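Fatty acid metabolism regulator protein (Bacillus subtilis, PDB 1VI0) represses genes for fatty acid transport and beta-oxidation as a DNA-binding homodimer of the TetR family, releasing DNA when long-chain fatty acyl-CoA binds. Local coordinates at residues A[164-167]-A[168-172]. Sequence-based numbering, arbitrary orientation.
Sequences ETVT and TWVMN
The indole of Trp169 turns an edge to Val166 three residues earlier, about one turn back: the carbonyl O of Val166 lies at that edge, in the ring plane, 3.6 Å from CE3, while CG1 of Val166 meets the same CE3 at 3.8 Å. With the indole CG anti to the backbone N (chi1 167°), the two side chains run side by side in the same direction; Val166 packs against helices 81-97 and 100-109, Trp169 against Ala103 of helix 100-109 and Leu178 of a loop. Tyr176 meets the indole in an edge-to-face arrangement.

These residues close helix 151-171, and the main chain keeps the i to i+4 pattern. The amide N of Trp169 donates to Thr165 O at 3.2 Å, and that of Val170 to Val166 O at 2.8 Å. On another side of the helix, Glu164 and Thr168 meet one turn apart. Thr168 OG1 stands 3.2 Å from Glu164 OE2 and is also close to the carbonyl O of Glu164, which accepts the amide N-H of Thr168. The carboxylate, folded back by a bend at chi2 (64°), has its main partner in Arg111 of the second subunit, a salt bridge through OE1. Nearby, the methyl CG2 of Thr167 packs alongside CE of selenomethionine Met171, whereas OG1 of Thr167 is hydrogen-bonded to NE2 of Gln107.

At the C-terminal end, Asn172 leaves the helical conformation and its side chain turns back. ND2 reaches Thr168 O at 2.8 Å from above the carbonyl plane, and the backbone N of Asn172 donates to the same oxygen. Two donors thus satisfy a carbonyl in the last turn, while apolar packing joins the last two turns of helix 151-171 to their own subunit and the Glu164 salt bridge, which probably balances its charge, joins them to the second.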
# COMPACT_ATOMS: atom_id res chain seq x y z
N GLU A 164 -3.65 -4.86 -0.38
CA GLU A 164 -3.45 -4.73 -1.87
C GLU A 164 -4.66 -5.38 -2.57
O GLU A 164 -5.00 -4.92 -3.69
CB GLU A 164 -2.15 -5.41 -2.28
CG GLU A 164 -1.91 -5.46 -3.78
CD GLU A 164 -1.75 -4.05 -4.38
OE1 GLU A 164 -1.47 -3.10 -3.66
OE2 GLU A 164 -1.97 -3.99 -5.62
N THR A 165 -5.22 -6.40 -1.94
CA THR A 165 -6.46 -6.98 -2.53
C THR A 165 -7.55 -5.95 -2.61
O THR A 165 -8.22 -5.76 -3.67
CB THR A 165 -6.86 -8.28 -1.81
OG1 THR A 165 -5.79 -9.23 -1.86
CG2 THR A 165 -8.04 -8.88 -2.63
N VAL A 166 -7.70 -5.10 -1.58
CA VAL A 166 -8.69 -4.04 -1.55
C VAL A 166 -8.29 -2.99 -2.60
O VAL A 166 -9.11 -2.52 -3.38
CB VAL A 166 -8.83 -3.44 -0.15
CG1 VAL A 166 -9.94 -2.35 -0.23
CG2 VAL A 166 -9.32 -4.50 0.86
N THR A 167 -7.05 -2.56 -2.62
CA THR A 167 -6.62 -1.53 -3.62
C THR A 167 -6.87 -1.98 -5.04
O THR A 167 -7.43 -1.21 -5.86
CB THR A 167 -5.13 -1.26 -3.35
OG1 THR A 167 -5.03 -0.52 -2.13
CG2 THR A 167 -4.55 -0.41 -4.49
N THR A 168 -6.63 -3.21 -5.38
CA THR A 168 -6.85 -3.74 -6.74
C THR A 168 -8.33 -3.65 -7.05
O THR A 168 -8.69 -3.11 -8.12
CB THR A 168 -6.23 -5.12 -6.86
OG1 THR A 168 -4.78 -5.02 -6.77
CG2 THR A 168 -6.58 -5.75 -8.20
N TRP A 169 -9.19 -4.04 -6.13
CA TRP A 169 -10.66 -3.90 -6.32
C TRP A 169 -11.10 -2.46 -6.42
O TRP A 169 -11.84 -2.06 -7.36
CB TRP A 169 -11.26 -4.60 -5.13
CG TRP A 169 -12.68 -4.37 -4.88
CD1 TRP A 169 -13.74 -4.99 -5.50
CD2 TRP A 169 -13.26 -3.53 -3.89
NE1 TRP A 169 -14.91 -4.60 -4.98
CE2 TRP A 169 -14.64 -3.69 -3.94
CE3 TRP A 169 -12.68 -2.70 -2.87
CZ2 TRP A 169 -15.51 -3.02 -3.11
CZ3 TRP A 169 -13.55 -2.04 -2.07
CH2 TRP A 169 -14.95 -2.19 -2.15
N VAL A 170 -10.49 -1.56 -5.61
CA VAL A 170 -10.82 -0.11 -5.80
C VAL A 170 -10.38 0.38 -7.14
O VAL A 170 -11.14 1.14 -7.84
CB VAL A 170 -10.22 0.70 -4.65
CG1 VAL A 170 -10.16 2.20 -5.06
CG2 VAL A 170 -10.95 0.56 -3.36
N MSE A 171 -9.24 -0.03 -7.64
CA MSE A 171 -8.71 0.35 -8.93
C MSE A 171 -9.58 -0.12 -10.09
O MSE A 171 -9.63 0.57 -11.13
CB MSE A 171 -7.26 -0.12 -9.12
CG MSE A 171 -6.43 1.03 -9.73
SE MSE A 171 -6.09 2.34 -8.34
CE MSE A 171 -4.35 1.69 -7.82
N ASN A 172 -10.34 -1.19 -9.89
CA ASN A 172 -11.31 -1.68 -10.85
C ASN A 172 -12.71 -1.22 -10.58
O ASN A 172 -13.72 -1.94 -10.70
CB ASN A 172 -11.19 -3.23 -10.90
CG ASN A 172 -9.92 -3.62 -11.59
OD1 ASN A 172 -9.87 -3.64 -12.84
ND2 ASN A 172 -8.86 -3.92 -10.84